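Local coordinates for protein biliverdin reductase (Synechocystis sp., PDB 5B3T) that probably reduces biliverdin with NAD(P)H in the heme-degrading pathway, as a Rossmann-fold member of the Gfo/Idh/MocA family, at residues S159-Q164 against E242-N247; Y173-F178 against E215-C220; F180-A185 against A234-G239. One frame throughout, in Å; residues are numbered along the deposited sequence.

Contact 1 (S159-Q164 against E242-N247); sequences STIMGQ and EVFHQN
N247 keeps its CG beside its own backbone N and away from the carbonyl carbon (chi1 -68°), which swings the carboxamide over to G163, while I161 leaves CG2 anti to the backbone N, on the side where the ring of F244 and the backbone of Q246 lie. N247 OD1 then accepts the N-H of G163 in a short, nearly straight bond, 2.7 Å from N247 OD1 to G163 N with 167° at the hydrogen, although the donor stands 40° above the carbonyl plane. The other branch of the same amide, N247 ND2, donates to water 1 at 2.8 Å, and this water in turn donates to G163 O at 2.7 Å. One side chain thus engages the N-H of G163 directly and its O through water 1, and M162 SD rests against it, 3.8 Å from N247 ND2. G163 suits the place, because a CB there would run into F244 O; its CA instead makes a CH···O contact with that oxygen. On the apolar side I161 CG2 meets F244 CD1 at 3.5 Å, the two side chains roughly perpendicular to one another, and it also touches Q246 O at 3.3 Å. Residues 242-247 form the connection between strands 233-241 and 248-255, which flank strand 153-163 in the mixed sheet, so the connection has to pass the end of the strand between them. E242 directs its carboxylate elsewhere, to R218 and the backbone N of A167. Because the single direct hydrogen bond between the two segments runs from backbone to side chain, the hold of residues 242-247 on the strand end depends largely on the N247 amide and its water, with I161 and F244 adding a small apolar contact.

Contact 2 (Y173-F178 against E215-C220); sequences YHHQQF and EYFRAC
Y173 and F217 form the dense half of this contact. Y173 O accepts from F217 N at 2.9 Å, nearly along the C=O axis, and the same oxygen lies over a face of the F217 ring. The phenyl group folds back because CG sits in the crowded position between backbone N and carbonyl carbon (chi1 58°); Y173 CA stands over that face too, and Y173 CD2 comes within 3.6 Å of F217 CE1. The F217 edge turns toward the face of H175, planes at 60°, while D210 holds H175 NE2. H174 packs closely, its edge against the Y216 face, with H174 CD2 3.7 Å from Y216 CZ. A single beta bridge, H174 with Y216, is completed by H175 N donating to E215 O at 3.0 Å, just before strand 217-228 makes its classic bulge at R218 and A219 opposite W209. H174 is also the N-cap of helix 175-178: its ND1 takes the N-H of Q177 within the ring plane. At the solvent side E215 is held more loosely: H174 NE2 makes a weak bond to E215 OE1, 3.3 Å, and water 2 further links E215 O to Q176 N. Water 3, 2.7 Å from Y216 OH, donates weakly to Q177 OE1.

Contact 3 (F180-A185 against A234-G239); sequences FPLVAA and AEVIYG
V236 is the first residue of the strand segment to meet the other side. Its CG1, anti to the backbone N (chi1 -178°), reaches across to A185 CB at 3.6 Å and also approaches L182 CD2, at 4.0 Å. I237, next in line, points away, and its side chain packs on T223 and S159. The chain facing this strand makes a type I turn from F180 to V183, closed by V183 N on F180 O, and L182 is the N-cap of helix 183-189; the start of that helix is thereby laid on one face of the mixed sheet in the C-terminal alpha/beta domain. Two residues beyond V236, Y238 continues the same face. Y238 CB lies 3.7 Å from L182 CD2, the leucine and tyrosine side chains running antiparallel past one another. P181 O stands over the centre of the tyrosine ring, 3.7 Å from Y238 CD1, and P181 CB touches the same carbon at 3.9 Å. With an alanine at Y238, the turn at P181 would probably lose the flat surface beneath its carbonyl, and K240 NZ would be left without the hydroxyl to which it is hydrogen-bonded.

Overall arrangement
All three contacts reach the same mixed sheet, their centres about 13 to 15 Å apart. Contacts 1 and 3 meet through neighbouring strands, where T160 O and G239 N, 2.9 Å apart, probably form a hydrogen bond. Contacts 1 and 2 are tied by the salt bridge of E242 OE1 with R218 NH1, at 2.8 Å. Contacts 2 and 3 alternate along the chain and touch where F178 CZ comes 3.3 Å from Y238 OH. Contact 2 lies nearest the cofactor pocket, which holds no NADP(+) here: the F178 side chain is about 3 Å from that of the NADP(+)-binding N84 and about 4 Å from that of W171, whereas the side chain of Y238 is about 7 Å from that of N84.

Contact 1 (S159-Q164 against E242-N247)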
loop_
_atom_site.group_PDB
_atom_site.type_symbol
_atom_site.label_atom_id
_atom_site.label_comp_id
_atom_site.label_asym_id
_atom_site.label_seq_id
_atom_site.Cartn_x
_atom_site.Cartn_y
_atom_site.Cartn_z
ATOM N N SER A 159 3.991 -9.186 12.058
ATOM C CA SER A 159 3.391 -8.460 13.170
ATOM C C SER A 159 3.890 -7.025 13.179
ATOM O O SER A 159 5.101 -6.782 13.156
ATOM C CB SER A 159 3.709 -9.137 14.507
ATOM O OG SER A 159 3.150 -8.407 15.584
ATOM N N THR A 160 2.953 -6.081 13.222
ATOM C CA THR A 160 3.248 -4.658 13.331
ATOM C C THR A 160 2.497 -4.125 14.543
ATOM O O THR A 160 1.264 -4.044 14.528
ATOM C CB THR A 160 2.838 -3.906 12.064
ATOM O OG1 THR A 160 3.367 -4.581 10.915
ATOM C CG2 THR A 160 3.377 -2.487 12.093
ATOM N N ILE A 161 3.230 -3.775 15.596
ATOM C CA ILE A 161 2.651 -3.190 16.800
ATOM C C ILE A 161 3.328 -1.849 17.039
ATOM O O ILE A 161 4.559 -1.778 17.137
ATOM C CB ILE A 161 2.797 -4.110 18.019
ATOM C CG1 ILE A 161 1.896 -5.338 17.861
ATOM C CG2 ILE A 161 2.451 -3.356 19.294
ATOM C CD1 ILE A 161 1.984 -6.320 19.007
ATOM N N MET A 162 2.526 -0.790 17.133
ATOM C CA MET A 162 3.027 0.580 17.235
ATOM C C MET A 162 2.323 1.285 18.391
ATOM O O MET A 162 1.190 1.749 18.245
ATOM C CB MET A 162 2.821 1.326 15.919
ATOM C CG MET A 162 3.074 2.821 15.995
ATOM S SD MET A 162 4.719 3.202 16.621
ATOM C CE MET A 162 5.742 2.338 15.431
ATOM N N GLY A 163 2.995 1.372 19.534
ATOM C CA GLY A 163 2.436 2.105 20.656
ATOM C C GLY A 163 2.384 3.594 20.363
ATOM O O GLY A 163 3.312 4.172 19.796
ATOM N N GLN A 164 1.273 4.219 20.748
ATOM C CA GLN A 164 1.082 5.648 20.515
ATOM C C GLN A 164 0.181 6.202 21.607
ATOM O O GLN A 164 -0.980 5.799 21.718
ATOM C CB GLN A 164 0.477 5.908 19.133
ATOM C CG GLN A 164 0.134 7.367 18.864
ATOM C CD GLN A 164 1.334 8.285 18.990
ATOM O OE1 GLN A 164 2.395 8.021 18.425
ATOM N NE2 GLN A 164 1.172 9.374 19.735
ATOM N N GLU A 242 -2.900 3.344 22.431
ATOM C CA GLU A 242 -2.470 3.712 23.773
ATOM C C GLU A 242 -2.188 2.515 24.675
ATOM O O GLU A 242 -1.511 2.681 25.695
ATOM C CB GLU A 242 -3.529 4.613 24.421
ATOM C CG GLU A 242 -3.600 6.007 23.805
ATOM C CD GLU A 242 -4.764 6.832 24.325
ATOM O OE1 GLU A 242 -5.466 6.369 25.251
ATOM O OE2 GLU A 242 -4.976 7.948 23.807
ATOM N N VAL A 243 -2.669 1.316 24.329
ATOM C CA VAL A 243 -2.541 0.168 25.223
ATOM C C VAL A 243 -1.275 -0.645 24.986
ATOM O O VAL A 243 -1.001 -1.578 25.755
ATOM C CB VAL A 243 -3.760 -0.773 25.110
ATOM C CG1 VAL A 243 -5.043 -0.016 25.409
ATOM C CG2 VAL A 243 -3.813 -1.415 23.729
ATOM N N PHE A 244 -0.495 -0.328 23.957
ATOM C CA PHE A 244 0.660 -1.131 23.576
ATOM C C PHE A 244 1.926 -0.519 24.163
ATOM O O PHE A 244 2.280 0.618 23.838
ATOM C CB PHE A 244 0.766 -1.237 22.055
ATOM C CG PHE A 244 -0.365 -1.993 21.424
ATOM C CD1 PHE A 244 -0.350 -3.377 21.382
ATOM C CD2 PHE A 244 -1.449 -1.323 20.881
ATOM C CE1 PHE A 244 -1.391 -4.080 20.806
ATOM C CE2 PHE A 244 -2.495 -2.021 20.304
ATOM C CZ PHE A 244 -2.464 -3.403 20.266
ATOM N N HIS A 245 2.610 -1.282 25.015
ATOM C CA HIS A 245 3.822 -0.811 25.671
ATOM C C HIS A 245 5.101 -1.363 25.056
ATOM O O HIS A 245 6.190 -0.963 25.478
ATOM C CB HIS A 245 3.783 -1.154 27.166
ATOM C CG HIS A 245 2.907 -0.243 27.967
ATOM N ND1 HIS A 245 1.545 -0.426 28.078
ATOM C CD2 HIS A 245 3.197 0.871 28.679
ATOM C CE1 HIS A 245 1.036 0.533 28.833
ATOM N NE2 HIS A 245 2.018 1.331 29.211
ATOM N N GLN A 246 5.005 -2.262 24.078
ATOM C CA GLN A 246 6.177 -2.768 23.370
ATOM C C GLN A 246 5.882 -2.798 21.878
ATOM O O GLN A 246 4.919 -3.441 21.447
ATOM C CB GLN A 246 6.576 -4.165 23.857
ATOM C CG GLN A 246 7.935 -4.618 23.330
ATOM C CD GLN A 246 8.089 -6.125 23.311
ATOM O OE1 GLN A 246 7.170 -6.849 22.927
ATOM N NE2 GLN A 246 9.256 -6.607 23.721
ATOM N N ASN A 247 6.711 -2.109 21.100
ATOM C CA ASN A 247 6.567 -2.089 19.653
ATOM C C ASN A 247 7.143 -3.360 19.035
ATOM O O ASN A 247 7.984 -4.048 19.622
ATOM C CB ASN A 247 7.253 -0.860 19.060
ATOM C CG ASN A 247 6.550 0.430 19.428
ATOM O OD1 ASN A 247 5.505 0.416 20.081
ATOM N ND2 ASN A 247 7.115 1.555 19.006
HETATM O O HOH W 1 6.031 3.971 20.059
#

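Contact 2 (Y173-F178 against E215-C220)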
loop_
_atom_site.group_PDB
_atom_site.type_symbol
_atom_site.label_atom_id
_atom_site.label_comp_id
_atom_site.label_asym_id
_atom_site.label_seq_id
_atom_site.Cartn_x
_atom_site.Cartn_y
_atom_site.Cartn_z
ATOM N N TYR A 173 -6.582 7.222 12.955
ATOM C CA TYR A 173 -7.268 6.617 14.091
ATOM C C TYR A 173 -8.776 6.821 14.002
ATOM O O TYR A 173 -9.484 6.676 15.003
ATOM C CB TYR A 173 -6.725 7.173 15.411
ATOM C CG TYR A 173 -5.411 6.555 15.834
ATOM C CD1 TYR A 173 -4.234 6.850 15.160
ATOM C CD2 TYR A 173 -5.350 5.672 16.904
ATOM C CE1 TYR A 173 -3.030 6.285 15.543
ATOM C CE2 TYR A 173 -4.152 5.101 17.294
ATOM C CZ TYR A 173 -2.996 5.412 16.609
ATOM O OH TYR A 173 -1.804 4.846 16.993
ATOM N N HIS A 174 -9.271 7.159 12.815
ATOM C CA HIS A 174 -10.685 7.405 12.567
ATOM C C HIS A 174 -11.274 6.161 11.909
ATOM O O HIS A 174 -10.774 5.713 10.872
ATOM C CB HIS A 174 -10.844 8.641 11.678
ATOM C CG HIS A 174 -12.264 9.050 11.433
ATOM N ND1 HIS A 174 -12.998 8.584 10.363
ATOM C CD2 HIS A 174 -13.073 9.907 12.100
ATOM C CE1 HIS A 174 -14.203 9.125 10.391
ATOM N NE2 HIS A 174 -14.275 9.932 11.435
ATOM N N HIS A 175 -12.323 5.602 12.523
ATOM C CA HIS A 175 -12.873 4.319 12.079
ATOM C C HIS A 175 -13.140 4.298 10.577
ATOM O O HIS A 175 -12.690 3.391 9.868
ATOM C CB HIS A 175 -14.163 4.005 12.843
ATOM C CG HIS A 175 -13.943 3.420 14.204
ATOM N ND1 HIS A 175 -13.527 2.121 14.397
ATOM C CD2 HIS A 175 -14.108 3.950 15.440
ATOM C CE1 HIS A 175 -13.433 1.879 15.694
ATOM N NE2 HIS A 175 -13.780 2.973 16.348
ATOM N N GLN A 176 -13.870 5.293 10.074
ATOM C CA GLN A 176 -14.297 5.262 8.678
ATOM C C GLN A 176 -13.170 5.644 7.722
ATOM O O GLN A 176 -13.008 5.014 6.671
ATOM C CB GLN A 176 -15.503 6.181 8.485
ATOM C CG GLN A 176 -16.778 5.653 9.126
ATOM C CD GLN A 176 -17.953 6.589 8.933
ATOM O OE1 GLN A 176 -17.892 7.518 8.128
ATOM N NE2 GLN A 176 -19.032 6.347 9.670
ATOM N N GLN A 177 -12.380 6.666 8.064
ATOM C CA GLN A 177 -11.326 7.115 7.158
ATOM C C GLN A 177 -10.193 6.099 7.070
ATOM O O GLN A 177 -9.652 5.860 5.984
ATOM C CB GLN A 177 -10.789 8.474 7.605
ATOM C CG GLN A 177 -11.745 9.632 7.361
ATOM C CD GLN A 177 -11.187 10.958 7.840
ATOM O OE1 GLN A 177 -11.092 11.206 9.042
ATOM N NE2 GLN A 177 -10.813 11.818 6.900
ATOM N N PHE A 178 -9.814 5.496 8.199
ATOM C CA PHE A 178 -8.734 4.518 8.177
ATOM C C PHE A 178 -9.205 3.180 7.622
ATOM O O PHE A 178 -8.449 2.492 6.927
ATOM C CB PHE A 178 -8.150 4.351 9.580
ATOM C CG PHE A 178 -7.018 3.369 9.650
ATOM C CD1 PHE A 178 -5.839 3.599 8.954
ATOM C CD2 PHE A 178 -7.124 2.225 10.417
ATOM C CE1 PHE A 178 -4.792 2.696 9.016
ATOM C CE2 PHE A 178 -6.079 1.321 10.484
ATOM C CZ PHE A 178 -4.913 1.557 9.780
ATOM N N GLU A 215 -16.237 8.019 17.031
ATOM C CA GLU A 215 -15.773 7.993 15.650
ATOM C C GLU A 215 -14.273 7.758 15.550
ATOM O O GLU A 215 -13.778 7.420 14.470
ATOM C CB GLU A 215 -16.125 9.300 14.940
ATOM C CG GLU A 215 -17.610 9.535 14.765
ATOM C CD GLU A 215 -17.895 10.652 13.785
ATOM O OE1 GLU A 215 -17.239 10.689 12.723
ATOM O OE2 GLU A 215 -18.768 11.495 14.078
ATOM N N TYR A 216 -13.547 7.943 16.646
ATOM C CA TYR A 216 -12.126 7.658 16.726
ATOM C C TYR A 216 -11.901 6.498 17.684
ATOM O O TYR A 216 -12.649 6.314 18.647
ATOM C CB TYR A 216 -11.345 8.886 17.205
ATOM C CG TYR A 216 -11.379 10.050 16.242
ATOM C CD1 TYR A 216 -12.407 10.984 16.284
ATOM C CD2 TYR A 216 -10.380 10.220 15.293
ATOM C CE1 TYR A 216 -12.442 12.048 15.403
ATOM C CE2 TYR A 216 -10.404 11.282 14.411
ATOM C CZ TYR A 216 -11.437 12.192 14.469
ATOM O OH TYR A 216 -11.463 13.252 13.591
ATOM N N PHE A 217 -10.874 5.704 17.407
ATOM C CA PHE A 217 -10.397 4.730 18.372
ATOM C C PHE A 217 -9.058 5.194 18.925
ATOM O O PHE A 217 -8.294 5.892 18.252
ATOM C CB PHE A 217 -10.277 3.319 17.772
ATOM C CG PHE A 217 -9.361 3.219 16.576
ATOM C CD1 PHE A 217 -8.022 2.898 16.738
ATOM C CD2 PHE A 217 -9.849 3.400 15.288
ATOM C CE1 PHE A 217 -7.177 2.788 15.642
ATOM C CE2 PHE A 217 -9.007 3.289 14.187
ATOM C CZ PHE A 217 -7.672 2.983 14.365
ATOM N N ARG A 218 -8.798 4.832 20.177
ATOM C CA ARG A 218 -7.517 5.125 20.796
ATOM C C ARG A 218 -6.554 3.953 20.720
ATOM O O ARG A 218 -5.362 4.133 20.983
ATOM C CB ARG A 218 -7.708 5.543 22.259
ATOM C CG ARG A 218 -8.294 4.476 23.158
ATOM C CD ARG A 218 -8.488 5.014 24.569
ATOM N NE ARG A 218 -8.673 3.941 25.539
ATOM C CZ ARG A 218 -7.688 3.427 26.267
ATOM N NH1 ARG A 218 -6.454 3.895 26.136
ATOM N NH2 ARG A 218 -7.935 2.450 27.129
ATOM N N ALA A 219 -7.045 2.766 20.377
ATOM C CA ALA A 219 -6.196 1.610 20.145
ATOM C C ALA A 219 -6.987 0.596 19.336
ATOM O O ALA A 219 -8.219 0.556 19.400
ATOM C CB ALA A 219 -5.708 0.981 21.457
ATOM N N CYS A 220 -6.266 -0.214 18.566
ATOM C CA CYS A 220 -6.867 -1.330 17.857
ATOM C C CYS A 220 -5.893 -2.497 17.859
ATOM O O CYS A 220 -4.673 -2.311 17.838
ATOM C CB CYS A 220 -7.250 -0.964 16.412
ATOM S SG CYS A 220 -5.861 -0.701 15.285
HETATM O O HOH W 2 -15.561 6.961 12.199
HETATM O O HOH W 3 -9.666 12.872 11.555
#

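Contact 3 (F180-A185 against A234-G239)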
loop_
_atom_site.group_PDB
_atom_site.type_symbol
_atom_site.label_atom_id
_atom_site.label_comp_id
_atom_site.label_asym_id
_atom_site.label_seq_id
_atom_site.Cartn_x
_atom_site.Cartn_y
_atom_site.Cartn_z
ATOM N N PHE A 180 -10.747 -0.803 7.475
ATOM C CA PHE A 180 -10.377 -2.090 8.048
ATOM C C PHE A 180 -8.882 -2.121 8.354
ATOM O O PHE A 180 -8.067 -1.990 7.430
ATOM C CB PHE A 180 -10.750 -3.225 7.097
ATOM C CG PHE A 180 -10.550 -4.597 7.682
ATOM C CD1 PHE A 180 -11.051 -4.908 8.936
ATOM C CD2 PHE A 180 -9.873 -5.574 6.975
ATOM C CE1 PHE A 180 -10.871 -6.169 9.480
ATOM C CE2 PHE A 180 -9.692 -6.838 7.513
ATOM C CZ PHE A 180 -10.192 -7.135 8.767
ATOM N N PRO A 181 -8.484 -2.290 9.618
ATOM C CA PRO A 181 -7.076 -2.065 9.988
ATOM C C PRO A 181 -6.084 -3.002 9.315
ATOM O O PRO A 181 -4.907 -2.642 9.200
ATOM C CB PRO A 181 -7.078 -2.267 11.510
ATOM C CG PRO A 181 -8.496 -2.016 11.926
ATOM C CD PRO A 181 -9.336 -2.529 10.795
ATOM N N LEU A 182 -6.506 -4.181 8.866
ATOM C CA LEU A 182 -5.589 -5.168 8.315
ATOM C C LEU A 182 -5.404 -5.051 6.806
ATOM O O LEU A 182 -4.759 -5.918 6.210
ATOM C CB LEU A 182 -6.062 -6.579 8.667
ATOM C CG LEU A 182 -5.773 -7.050 10.092
ATOM C CD1 LEU A 182 -6.623 -8.262 10.438
ATOM C CD2 LEU A 182 -4.292 -7.363 10.255
ATOM N N VAL A 183 -5.932 -3.996 6.179
ATOM C CA VAL A 183 -5.888 -3.895 4.720
ATOM C C VAL A 183 -4.448 -3.901 4.219
ATOM O O VAL A 183 -4.093 -4.655 3.304
ATOM C CB VAL A 183 -6.644 -2.639 4.250
ATOM C CG1 VAL A 183 -6.265 -2.300 2.815
ATOM C CG2 VAL A 183 -8.146 -2.855 4.370
ATOM N N ALA A 184 -3.594 -3.068 4.817
ATOM C CA ALA A 184 -2.221 -2.956 4.334
ATOM C C ALA A 184 -1.415 -4.212 4.644
ATOM O O ALA A 184 -0.653 -4.692 3.797
ATOM C CB ALA A 184 -1.549 -1.723 4.939
ATOM N N ALA A 185 -1.568 -4.758 5.853
ATOM C CA ALA A 185 -0.810 -5.948 6.221
ATOM C C ALA A 185 -1.202 -7.141 5.360
ATOM O O ALA A 185 -0.339 -7.921 4.937
ATOM C CB ALA A 185 -1.014 -6.262 7.704
ATOM N N ALA A 234 -0.054 -18.749 8.233
ATOM C CA ALA A 234 0.482 -17.411 8.431
ATOM C C ALA A 234 -0.316 -16.680 9.499
ATOM O O ALA A 234 -1.544 -16.796 9.565
ATOM C CB ALA A 234 0.467 -16.607 7.128
ATOM N N GLU A 235 0.394 -15.931 10.335
ATOM C CA GLU A 235 -0.208 -15.060 11.332
ATOM C C GLU A 235 0.066 -13.619 10.925
ATOM O O GLU A 235 1.210 -13.267 10.622
ATOM C CB GLU A 235 0.361 -15.347 12.724
ATOM C CG GLU A 235 0.261 -16.806 13.142
ATOM C CD GLU A 235 1.083 -17.114 14.378
ATOM O OE1 GLU A 235 1.927 -16.275 14.753
ATOM O OE2 GLU A 235 0.896 -18.199 14.966
ATOM N N VAL A 236 -0.982 -12.799 10.895
ATOM C CA VAL A 236 -0.880 -11.404 10.479
ATOM C C VAL A 236 -1.479 -10.543 11.581
ATOM O O VAL A 236 -2.681 -10.630 11.858
ATOM C CB VAL A 236 -1.590 -11.147 9.139
ATOM C CG1 VAL A 236 -1.411 -9.702 8.712
ATOM C CG2 VAL A 236 -1.061 -12.088 8.067
ATOM N N ILE A 237 -0.646 -9.711 12.203
ATOM C CA ILE A 237 -1.002 -8.972 13.410
ATOM C C ILE A 237 -0.822 -7.483 13.145
ATOM O O ILE A 237 0.223 -7.060 12.638
ATOM C CB ILE A 237 -0.145 -9.410 14.612
ATOM C CG1 ILE A 237 -0.032 -10.935 14.673
ATOM C CG2 ILE A 237 -0.720 -8.862 15.910
ATOM C CD1 ILE A 237 -1.351 -11.647 14.895
ATOM N N TYR A 238 -1.833 -6.691 13.499
ATOM C CA TYR A 238 -1.758 -5.238 13.378
ATOM C C TYR A 238 -2.312 -4.614 14.647
ATOM O O TYR A 238 -3.503 -4.755 14.942
ATOM C CB TYR A 238 -2.528 -4.728 12.155
ATOM C CG TYR A 238 -2.421 -3.229 11.947
ATOM C CD1 TYR A 238 -3.320 -2.354 12.547
ATOM C CD2 TYR A 238 -1.418 -2.691 11.152
ATOM C CE1 TYR A 238 -3.222 -0.985 12.361
ATOM C CE2 TYR A 238 -1.312 -1.326 10.959
ATOM C CZ TYR A 238 -2.217 -0.479 11.565
ATOM O OH TYR A 238 -2.115 0.881 11.375
ATOM N N GLY A 239 -1.452 -3.919 15.386
ATOM C CA GLY A 239 -1.879 -3.211 16.575
ATOM C C GLY A 239 -1.247 -1.840 16.692
ATOM O O GLY A 239 -0.080 -1.658 16.338
#